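Local coordinates for protein beta-1,4-mannanase (Caldicellulosiruptor saccharolyticus, PDB 1PMH) that binds mannan chains such as mannohexaose through a family 27 carbohydrate-binding module, probably holding a beta-1,4-mannanase on its polysaccharide substrate, at residues Asn58-Gly63 and Gln161-Asn166; Gln76-Gly81 and Arg151-Ala156; Glu86-Ile91 and Val139-Phe144. All blocks are in the same frame, centred on the assembly; numbering follows the deposited sequence.

Contact 1: residues Asn58-Gly63 and Gln161-Asn166. With BMA (beta-D-mannopyranose), chain B; BMA (beta-D-mannopyranose), chain C; EDO (1,2-ethanediol), chain D.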
loop_
_atom_site.group_PDB
_atom_site.type_symbol
_atom_site.label_atom_id
_atom_site.label_comp_id
_atom_site.label_asym_id
_atom_site.label_seq_id
_atom_site.Cartn_x
_atom_site.Cartn_y
_atom_site.Cartn_z
ATOM N N ASN A 58 9.921 8.614 -17.297
ATOM C CA ASN A 58 9.143 9.429 -16.395
ATOM C C ASN A 58 9.728 9.364 -14.993
ATOM O O ASN A 58 9.760 8.263 -14.447
ATOM C CB ASN A 58 7.712 8.895 -16.464
ATOM C CG ASN A 58 6.706 9.787 -15.721
ATOM O OD1 ASN A 58 7.135 10.565 -14.875
ATOM N ND2 ASN A 58 5.502 9.650 -16.029
ATOM N N GLY A 59 10.149 10.521 -14.438
ATOM C CA GLY A 59 10.707 10.555 -13.106
ATOM C C GLY A 59 9.684 10.511 -12.001
ATOM O O GLY A 59 10.082 10.451 -10.846
ATOM N N TRP A 60 8.401 10.590 -12.351
ATOM C CA TRP A 60 7.329 10.504 -11.341
ATOM C C TRP A 60 6.072 9.927 -12.004
ATOM O O TRP A 60 5.116 10.645 -12.298
ATOM C CB TRP A 60 7.092 11.875 -10.698
ATOM C CG TRP A 60 6.288 11.730 -9.455
ATOM C CD1 TRP A 60 4.949 11.897 -9.362
ATOM C CD2 TRP A 60 6.732 11.324 -8.168
ATOM N NE1 TRP A 60 4.530 11.644 -8.079
ATOM C CE2 TRP A 60 5.604 11.277 -7.323
ATOM C CE3 TRP A 60 7.984 11.036 -7.622
ATOM C CZ2 TRP A 60 5.699 10.965 -5.963
ATOM C CZ3 TRP A 60 8.067 10.726 -6.307
ATOM C CH2 TRP A 60 6.940 10.676 -5.494
ATOM N N ASP A 61 6.047 8.606 -12.178
ATOM C CA ASP A 61 4.989 7.931 -12.910
ATOM C C ASP A 61 3.949 7.423 -11.903
ATOM O O ASP A 61 4.035 6.291 -11.411
ATOM C CB ASP A 61 5.605 6.792 -13.723
ATOM C CG ASP A 61 4.684 6.208 -14.745
ATOM O OD1 ASP A 61 3.472 6.514 -14.793
ATOM O OD2 ASP A 61 5.148 5.386 -15.580
ATOM N N GLN A 62 3.014 8.298 -11.561
ATOM C CA GLN A 62 2.202 8.184 -10.365
ATOM C C GLN A 62 0.900 7.428 -10.588
ATOM O O GLN A 62 0.283 7.512 -11.653
ATOM C CB GLN A 62 1.870 9.616 -9.885
ATOM C CG GLN A 62 1.162 9.739 -8.550
ATOM C CD GLN A 62 0.838 11.166 -8.206
ATOM O OE1 GLN A 62 1.717 12.052 -8.243
ATOM N NE2 GLN A 62 -0.398 11.441 -7.847
ATOM N N GLY A 63 0.450 6.719 -9.553
ATOM C CA GLY A 63 -0.857 6.107 -9.492
ATOM C C GLY A 63 -1.308 6.125 -8.045
ATOM O O GLY A 63 -0.479 6.084 -7.147
ATOM N N GLN A 161 -0.065 5.884 -2.640
ATOM C CA GLN A 161 0.435 6.407 -3.877
ATOM C C GLN A 161 1.711 5.662 -4.239
ATOM O O GLN A 161 2.547 5.454 -3.393
ATOM C CB GLN A 161 0.694 7.896 -3.770
ATOM C CG GLN A 161 1.189 8.498 -5.074
ATOM C CD GLN A 161 1.339 9.996 -4.931
ATOM O OE1 GLN A 161 2.464 10.508 -4.777
ATOM N NE2 GLN A 161 0.244 10.710 -4.961
ATOM N N PHE A 162 1.843 5.293 -5.518
ATOM C CA PHE A 162 3.047 4.709 -6.048
ATOM C C PHE A 162 3.506 5.583 -7.182
ATOM O O PHE A 162 2.692 6.008 -7.999
ATOM C CB PHE A 162 2.770 3.297 -6.565
ATOM C CG PHE A 162 2.373 2.346 -5.508
ATOM C CD1 PHE A 162 1.055 2.219 -5.106
ATOM C CD2 PHE A 162 3.335 1.543 -4.885
ATOM C CE1 PHE A 162 0.719 1.355 -4.073
ATOM C CE2 PHE A 162 2.955 0.698 -3.838
ATOM C CZ PHE A 162 1.667 0.598 -3.488
ATOM N N ALA A 163 4.808 5.785 -7.325
ATOM C CA ALA A 163 5.304 6.567 -8.460
ATOM C C ALA A 163 6.617 6.003 -8.936
ATOM O O ALA A 163 7.607 5.974 -8.214
ATOM C CB ALA A 163 5.477 8.058 -8.107
ATOM N N GLY A 164 6.627 5.557 -10.183
ATOM C CA GLY A 164 7.892 5.128 -10.778
ATOM C C GLY A 164 8.845 6.315 -10.928
ATOM O O GLY A 164 8.472 7.375 -11.383
ATOM N N GLN A 165 10.089 6.101 -10.566
ATOM C CA GLN A 165 11.131 7.137 -10.683
ATOM C C GLN A 165 12.162 6.630 -11.675
ATOM O O GLN A 165 13.116 5.942 -11.363
ATOM C CB GLN A 165 11.760 7.447 -9.330
ATOM C CG GLN A 165 10.815 8.079 -8.317
ATOM C CD GLN A 165 11.467 8.386 -7.015
ATOM O OE1 GLN A 165 11.561 7.474 -6.177
ATOM N NE2 GLN A 165 11.942 9.571 -6.833
ATOM N N ASN A 166 11.875 6.925 -12.943
ATOM C CA ASN A 166 12.674 6.400 -14.058
ATOM C C ASN A 166 12.757 4.888 -13.997
ATOM O O ASN A 166 13.770 4.309 -14.347
ATOM C CB ASN A 166 14.062 7.037 -14.134
ATOM C CG ASN A 166 13.983 8.542 -14.091
ATOM O OD1 ASN A 166 13.294 9.102 -14.923
ATOM N ND2 ASN A 166 14.486 9.160 -13.039
HETATM C C1 BMA B . 8.678 14.864 -6.062
HETATM C C2 BMA B . 8.392 15.147 -4.607
HETATM C C3 BMA B . 7.020 14.580 -4.274
HETATM C C4 BMA B . 6.010 14.972 -5.307
HETATM C C5 BMA B . 6.463 14.660 -6.740
HETATM C C6 BMA B . 5.515 15.100 -7.826
HETATM O O2 BMA B . 8.359 16.548 -4.406
HETATM O O3 BMA B . 6.623 14.892 -2.943
HETATM O O4 BMA B . 4.875 14.191 -5.015
HETATM O O5 BMA B . 7.711 15.296 -6.968
HETATM O O6 BMA B . 5.207 16.471 -7.704
HETATM C C1 BMA C . 3.650 14.849 -5.159
HETATM C C2 BMA C . 2.555 13.832 -5.266
HETATM C C3 BMA C . 1.235 14.590 -5.359
HETATM C C4 BMA C . 1.122 15.582 -4.189
HETATM C C5 BMA C . 2.363 16.441 -4.066
HETATM C C6 BMA C . 2.276 17.286 -2.806
HETATM O O2 BMA C . 2.557 13.014 -4.118
HETATM O O3 BMA C . 0.166 13.638 -5.436
HETATM O O4 BMA C . 0.116 16.516 -4.471
HETATM O O5 BMA C . 3.513 15.644 -3.988
HETATM O O6 BMA C . 3.315 18.199 -2.837
HETATM C C1 EDO D . 1.569 3.332 -17.492
HETATM O O1 EDO D . 0.478 4.211 -17.606
HETATM C C2 EDO D . 2.414 4.013 -16.447
HETATM O O2 EDO D . 3.675 3.892 -17.039
HETATM O O HOH W 1 11.809 11.585 -9.110
#

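Contact 2: residues Gln76-Gly81 and Arg151-Ala156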
loop_
_atom_site.group_PDB
_atom_site.type_symbol
_atom_site.label_atom_id
_atom_site.label_comp_id
_atom_site.label_asym_id
_atom_site.label_seq_id
_atom_site.Cartn_x
_atom_site.Cartn_y
_atom_site.Cartn_z
ATOM N N GLN A 76 -16.812 9.260 7.301
ATOM C CA GLN A 76 -15.836 9.758 8.231
ATOM C C GLN A 76 -15.516 8.620 9.195
ATOM O O GLN A 76 -16.280 7.653 9.322
ATOM C CB GLN A 76 -16.279 11.116 8.803
ATOM C CG GLN A 76 -16.535 12.206 7.701
ATOM C CD GLN A 76 -15.553 13.403 7.590
ATOM O OE1 GLN A 76 -15.226 13.890 6.458
ATOM N NE2 GLN A 76 -15.066 13.862 8.741
ATOM N N PHE A 77 -14.337 8.656 9.776
ATOM C CA PHE A 77 -13.897 7.652 10.720
ATOM C C PHE A 77 -13.255 8.381 11.871
ATOM O O PHE A 77 -12.506 9.341 11.669
ATOM C CB PHE A 77 -12.877 6.705 10.079
ATOM C CG PHE A 77 -12.390 5.597 10.995
ATOM C CD1 PHE A 77 -13.087 4.417 11.120
ATOM C CD2 PHE A 77 -11.185 5.736 11.668
ATOM C CE1 PHE A 77 -12.636 3.413 11.977
ATOM C CE2 PHE A 77 -10.685 4.725 12.466
ATOM C CZ PHE A 77 -11.421 3.595 12.635
ATOM N N ASP A 78 -13.548 7.945 13.085
ATOM C CA ASP A 78 -12.996 8.551 14.284
ATOM C C ASP A 78 -11.656 7.933 14.603
ATOM O O ASP A 78 -11.576 6.813 15.111
ATOM C CB ASP A 78 -14.002 8.431 15.421
ATOM C CG ASP A 78 -13.625 9.299 16.592
ATOM O OD1 ASP A 78 -12.493 9.830 16.600
ATOM O OD2 ASP A 78 -14.430 9.471 17.520
ATOM N N PHE A 79 -10.590 8.655 14.261
ATOM C CA PHE A 79 -9.222 8.235 14.532
ATOM C C PHE A 79 -8.758 8.492 15.965
ATOM O O PHE A 79 -7.594 8.269 16.256
ATOM C CB PHE A 79 -8.239 8.840 13.525
ATOM C CG PHE A 79 -8.396 8.364 12.111
ATOM C CD1 PHE A 79 -7.768 7.218 11.675
ATOM C CD2 PHE A 79 -9.162 9.068 11.186
ATOM C CE1 PHE A 79 -7.909 6.805 10.375
ATOM C CE2 PHE A 79 -9.312 8.641 9.865
ATOM C CZ PHE A 79 -8.686 7.487 9.484
ATOM N N THR A 80 -9.635 8.985 16.835
ATOM C CA THR A 80 -9.297 9.098 18.243
ATOM C C THR A 80 -8.728 7.785 18.760
ATOM O O THR A 80 -9.337 6.727 18.591
ATOM C CB THR A 80 -10.518 9.524 19.078
ATOM O OG1 THR A 80 -11.020 10.783 18.587
ATOM C CG2 THR A 80 -10.174 9.761 20.557
ATOM N N GLY A 81 -7.559 7.861 19.375
ATOM C CA GLY A 81 -6.926 6.671 19.917
ATOM C C GLY A 81 -6.155 5.826 18.943
ATOM O O GLY A 81 -5.491 4.880 19.362
ATOM N N ARG A 151 -6.144 12.682 15.087
ATOM C CA ARG A 151 -6.710 11.677 15.959
ATOM C C ARG A 151 -8.091 12.164 16.399
ATOM O O ARG A 151 -8.330 12.491 17.549
ATOM C CB ARG A 151 -5.754 11.352 17.081
ATOM C CG ARG A 151 -4.441 10.797 16.611
ATOM C CD ARG A 151 -3.512 10.446 17.775
ATOM N NE ARG A 151 -2.149 10.263 17.293
ATOM C CZ ARG A 151 -1.073 10.232 18.060
ATOM N NH1 ARG A 151 -1.150 10.264 19.386
ATOM N NH2 ARG A 151 0.112 10.089 17.505
ATOM N N THR A 152 -9.000 12.165 15.425
ATOM C CA THR A 152 -10.306 12.753 15.524
ATOM C C THR A 152 -11.078 12.263 14.305
ATOM O O THR A 152 -10.557 11.470 13.499
ATOM C CB THR A 152 -10.227 14.291 15.609
ATOM O OG1 THR A 152 -11.559 14.770 15.897
ATOM C CG2 THR A 152 -9.655 14.948 14.319
ATOM N N LYS A 153 -12.306 12.725 14.138
ATOM C CA LYS A 153 -13.063 12.333 12.964
ATOM C C LYS A 153 -12.485 12.996 11.710
ATOM O O LYS A 153 -12.319 14.216 11.656
ATOM C CB LYS A 153 -14.534 12.675 13.153
ATOM C CG LYS A 153 -15.258 11.858 14.196
ATOM C CD LYS A 153 -16.597 12.520 14.566
ATOM C CE LYS A 153 -16.422 13.683 15.522
ATOM N NZ LYS A 153 -17.608 14.412 16.073
ATOM N N LYS A 154 -12.187 12.156 10.715
ATOM C CA LYS A 154 -11.633 12.600 9.444
ATOM C C LYS A 154 -12.256 11.789 8.337
ATOM O O LYS A 154 -12.759 10.694 8.527
ATOM C CB LYS A 154 -10.105 12.407 9.449
ATOM C CG LYS A 154 -9.321 13.326 10.418
ATOM C CD LYS A 154 -9.341 14.765 10.010
ATOM C CE LYS A 154 -8.384 15.550 10.867
ATOM N NZ LYS A 154 -8.385 16.978 10.504
ATOM N N ARG A 155 -12.155 12.330 7.125
ATOM C CA ARG A 155 -12.589 11.652 5.925
ATOM C C ARG A 155 -11.837 10.328 5.790
ATOM O O ARG A 155 -10.617 10.305 5.813
ATOM C CB ARG A 155 -12.316 12.551 4.728
ATOM C CG ARG A 155 -12.892 12.121 3.430
ATOM C CD ARG A 155 -12.777 13.253 2.412
ATOM N NE ARG A 155 -13.323 12.914 1.103
ATOM C CZ ARG A 155 -12.638 12.316 0.153
ATOM N NH1 ARG A 155 -11.379 11.946 0.325
ATOM N NH2 ARG A 155 -13.250 12.054 -0.995
ATOM N N ALA A 156 -12.587 9.241 5.639
ATOM C CA ALA A 156 -12.097 7.900 5.910
ATOM C C ALA A 156 -11.499 7.181 4.707
ATOM O O ALA A 156 -11.748 5.987 4.519
ATOM C CB ALA A 156 -13.164 7.064 6.508
HETATM O O HOH W 2 -13.458 15.888 9.742
#

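Contact 3: residues Glu86-Ile91 and Val139-Phe144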
loop_
_atom_site.group_PDB
_atom_site.type_symbol
_atom_site.label_atom_id
_atom_site.label_comp_id
_atom_site.label_asym_id
_atom_site.label_seq_id
_atom_site.Cartn_x
_atom_site.Cartn_y
_atom_site.Cartn_z
ATOM N N GLU A 86 0.092 0.836 9.574
ATOM C CA GLU A 86 1.114 -0.141 9.298
ATOM C C GLU A 86 0.765 -0.911 8.035
ATOM O O GLU A 86 -0.417 -1.070 7.703
ATOM C CB GLU A 86 1.181 -1.127 10.469
ATOM C CG GLU A 86 2.344 -2.090 10.409
ATOM C CD GLU A 86 2.479 -2.848 11.701
ATOM O OE1 GLU A 86 2.225 -2.219 12.771
ATOM O OE2 GLU A 86 2.919 -4.023 11.640
ATOM N N PHE A 87 1.745 -1.396 7.297
ATOM C CA PHE A 87 1.504 -2.165 6.079
ATOM C C PHE A 87 2.722 -3.003 5.757
ATOM O O PHE A 87 3.837 -2.714 6.224
ATOM C CB PHE A 87 1.181 -1.226 4.912
ATOM C CG PHE A 87 2.352 -0.374 4.529
ATOM C CD1 PHE A 87 3.286 -0.847 3.601
ATOM C CD2 PHE A 87 2.604 0.815 5.186
ATOM C CE1 PHE A 87 4.440 -0.161 3.366
ATOM C CE2 PHE A 87 3.790 1.523 4.918
ATOM C CZ PHE A 87 4.677 1.037 4.003
ATOM N N GLU A 88 2.499 -4.019 4.911
ATOM C CA GLU A 88 3.564 -4.798 4.304
ATOM C C GLU A 88 3.391 -4.709 2.794
ATOM O O GLU A 88 2.297 -4.873 2.271
ATOM C CB GLU A 88 3.490 -6.275 4.752
ATOM C CG GLU A 88 3.676 -6.478 6.250
ATOM C CD GLU A 88 3.610 -7.930 6.698
ATOM O OE1 GLU A 88 4.505 -8.674 6.294
ATOM O OE2 GLU A 88 2.723 -8.283 7.514
HETATM N N MSE A 89 4.517 -4.535 2.125
HETATM C CA MSE A 89 4.580 -4.415 0.672
HETATM C C MSE A 89 5.600 -5.396 0.153
HETATM O O MSE A 89 6.678 -5.521 0.730
HETATM C CB MSE A 89 4.961 -2.982 0.368
HETATM C CG MSE A 89 5.064 -2.658 -1.054
HETATM SE SE MSE A 89 5.734 -0.836 -1.311
HETATM C CE MSE A 89 4.608 0.023 -0.399
ATOM N N PHE A 90 5.283 -6.077 -0.952
ATOM C CA PHE A 90 6.095 -7.158 -1.491
ATOM C C PHE A 90 6.318 -6.908 -2.979
ATOM O O PHE A 90 5.346 -6.741 -3.709
ATOM C CB PHE A 90 5.419 -8.540 -1.336
ATOM C CG PHE A 90 4.970 -8.853 0.074
ATOM C CD1 PHE A 90 3.847 -8.290 0.607
ATOM C CD2 PHE A 90 5.683 -9.747 0.836
ATOM C CE1 PHE A 90 3.462 -8.529 1.902
ATOM C CE2 PHE A 90 5.300 -10.002 2.148
ATOM C CZ PHE A 90 4.200 -9.371 2.662
ATOM N N ILE A 91 7.560 -7.004 -3.430
ATOM C CA ILE A 91 7.854 -6.870 -4.857
ATOM C C ILE A 91 8.757 -8.045 -5.224
ATOM O O ILE A 91 9.787 -8.240 -4.595
ATOM C CB ILE A 91 8.561 -5.543 -5.216
ATOM C CG1 ILE A 91 7.918 -4.336 -4.520
ATOM C CG2 ILE A 91 8.544 -5.392 -6.718
ATOM C CD1 ILE A 91 8.544 -3.908 -3.200
ATOM N N VAL A 139 10.661 -6.984 0.683
ATOM C CA VAL A 139 9.567 -6.735 1.598
ATOM C C VAL A 139 9.837 -5.486 2.402
ATOM O O VAL A 139 10.880 -5.324 3.046
ATOM C CB VAL A 139 9.406 -7.925 2.526
ATOM C CG1 VAL A 139 8.272 -7.678 3.530
ATOM C CG2 VAL A 139 9.164 -9.213 1.714
ATOM N N ILE A 140 8.874 -4.578 2.360
ATOM C CA ILE A 140 8.866 -3.309 3.094
ATOM C C ILE A 140 7.753 -3.410 4.103
ATOM O O ILE A 140 6.607 -3.629 3.761
ATOM C CB ILE A 140 8.671 -2.134 2.151
ATOM C CG1 ILE A 140 9.889 -2.067 1.232
ATOM C CG2 ILE A 140 8.500 -0.818 2.925
ATOM C CD1 ILE A 140 9.781 -1.113 0.126
ATOM N N HIS A 141 8.120 -3.257 5.359
ATOM C CA HIS A 141 7.177 -3.347 6.465
ATOM C C HIS A 141 7.408 -2.129 7.331
ATOM O O HIS A 141 8.456 -2.007 7.978
ATOM C CB HIS A 141 7.431 -4.627 7.259
ATOM C CG HIS A 141 6.466 -4.874 8.366
ATOM N ND1 HIS A 141 6.600 -5.935 9.236
ATOM C CD2 HIS A 141 5.312 -4.261 8.704
ATOM C CE1 HIS A 141 5.502 -6.013 9.968
ATOM N NE2 HIS A 141 4.811 -4.904 9.811
ATOM N N LYS A 142 6.440 -1.206 7.363
ATOM C CA LYS A 142 6.609 0.072 8.067
ATOM C C LYS A 142 5.320 0.408 8.775
ATOM O O LYS A 142 4.264 -0.059 8.386
ATOM C CB LYS A 142 6.886 1.244 7.099
ATOM C CG LYS A 142 8.126 1.145 6.264
ATOM C CD LYS A 142 9.351 1.473 7.048
ATOM C CE LYS A 142 10.576 1.680 6.170
ATOM N NZ LYS A 142 11.832 1.379 6.939
ATOM N N ALA A 143 5.460 1.284 9.761
ATOM C CA ALA A 143 4.347 1.982 10.377
ATOM C C ALA A 143 4.642 3.458 10.387
ATOM O O ALA A 143 5.723 3.847 10.782
ATOM C CB ALA A 143 4.085 1.480 11.788
ATOM N N PHE A 144 3.666 4.260 10.000
ATOM C CA PHE A 144 3.772 5.704 10.036
ATOM C C PHE A 144 2.815 6.279 11.055
ATOM O O PHE A 144 1.708 5.755 11.211
ATOM C CB PHE A 144 3.490 6.314 8.665
ATOM C CG PHE A 144 4.427 5.898 7.591
ATOM C CD1 PHE A 144 5.773 6.001 7.763
ATOM C CD2 PHE A 144 3.971 5.457 6.365
ATOM C CE1 PHE A 144 6.634 5.589 6.759
ATOM C CE2 PHE A 144 4.817 5.134 5.355
ATOM C CZ PHE A 144 6.146 5.157 5.548
#

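Contact 1: residues Asn58-Gly63 and Gln161-Asn166
Part of the mannan-binding face of the jellyroll is built here, where Trp60, just ahead of strand 61-68, and Gln62 on it meet Gln161 and Ala163 of the antiparallel strand 153-165. The indole of Trp60 is sandwiched. Ala163 CB lies over the centre of one face, 3.5 Å from the centroid of the six-membered ring and 19° off its normal, a CH-pi contact; over the opposite face sits C5 of the chain B mannose. The rotation of the ring is fixed at its edge, where Trp60 NE1 donates to Gln62 OE1 at 2.8 Å, in the ring plane. With CG anti to the backbone N (chi1 -173°) and the chain extended, Gln62 carries its amide to that edge and stacks it on the amide of Gln161, the two planes 19° apart. Gln161 grips the chain C mannose at two points: its OE1 accepts from sugar O2 at 2.6 Å, and its NE2 donates to sugar O3 at 3.0 Å. A weak bond from Gln62 NE2 reaches the same O3. Both amide nitrogens also donate to Asp64, which orients the pair from the second shell; Lys106 NZ hydrogen-bonds a mannose of the bound chain.

Beneath the side chains, Gly63 and Phe162 exchange two backbone hydrogen bonds, as do Asp61 and Gly164. Trp60 and Asp61 together face Gly164 in a classic beta bulge, which an Asx turn leads into: Asn58 OD1 accepts from Trp60 N at 2.8 Å. Beyond the bulge, a water joins Gly59 O to Gln165 NE2, while Gln165 OE1 is met by Asn121 N. An aromatic platform under one sugar, with amides reading the hydroxyls of the next, is characteristic of glycan-chain binding sites in beta-sandwich carbohydrate-binding modules.

Contact 2: residues Gln76-Gly81 and Arg151-Ala156
Phe77 and Lys154 form the central hydrogen-bonded pair of this short antiparallel contact: Phe77 N donates to Lys154 O at 2.9 Å, and Lys154 N returns a bond to Phe77 O at 3.0 Å. A third backbone bond, Phe79 N to Thr152 O, is 2.9 Å long, but its donor stands 62° out of the carbonyl plane as strand 76-78 gives way to a turn. That turn is an Asx turn. Asp78 OD1 takes two bonds from one residue, from Thr80 OG1 at 2.7 Å on the syn side and from Thr80 N above the carboxylate plane. The pairing adds strand 76-78 to strand 153-165 in the sheet of the jellyroll that also carries the glycan site. At the other end, Lys153 O receives a bond from a water at 2.8 Å; in the modelled copy of Gln76, one of two, NE2 donates to the same water, a less certain link. Arg155, one of the glycan-binding residues, directs its guanidinium away from Gln76, to a salt bridge with Glu74 and a hydrogen bond to Asn110 O.

Phe79 takes Phe77 CD2 over the centre of one face, while Thr152 O lies at its edge and Lys154 CB comes obliquely within 3.9 Å of Phe79 CE2. A serine in place of Phe79 would probably leave Phe77 and the Lys154 CB without this ring to pack against, opening a gap beside Ile146. Phe77 CB also meets Ala156 CB at 3.6 Å.

Contact 3: residues Glu86-Ile91 and Val139-Phe144
Glu86 and His141 make the side-chain hydrogen bond between these strands: His141 NE2 donates to Glu86 OE2 at 2.8 Å along a nearly straight path (171°), meeting the carboxylate on its anti side but tilted 31° out of its plane. In the modelled conformer of Glu88, one of two, CG lies over one imidazole face, offset toward the rim, 3.8 Å from the His141 centroid, in a CH-pi contact. On the other face of the sheet, Phe87 is turned with CG between its backbone N and carbonyl carbon (chi1 66°), which lays the ring alongside Lys142, CE2 being 3.8 Å from Lys142 CB. The same Phe87 CE2 touches Phe144 CE2 at 3.8 Å, the rings oblique. Backbone bonds exchanged by Phe87 with Lys142 and by selenomethionine Met89 with Ile140 set this register.

In the next shell, salt bridges from Arg181 and Arg179 hold the Glu86 carboxylate; Asn177 bonds Glu88 in that same conformer. Backbone bonds of Glu86 with Arg179 and Glu88 with Asp176 place strand 84-92 between strands 135-145 and 172-181. Inward-facing Met89, Ile140 and Phe144 pack against strands 102-109 or 114-122 of the opposing sheet, while Phe90 and Val139 reach strand 128-132.

From the N terminus, residues 58-63 come first and open the widest loop, which contact 1 closes only at 161-166. Inside it, residues 76-81 begin the loop closed by contact 2 at 151-156, and inside that again contact 3 joins 86-91 to 139-144. The three are therefore nested, and none cross. Contacts 1 and 2 share strand 153-165, which pairs with 76-78 near its start and with 61-68 near its end, their centres 29 Å apart. Contact 3 belongs to the other sheet. It meets contact 1 through the sandwich interior, where Phe162 CE2 packs on Met89 CE at 3.9 Å; contacts 2 and 3 do not touch.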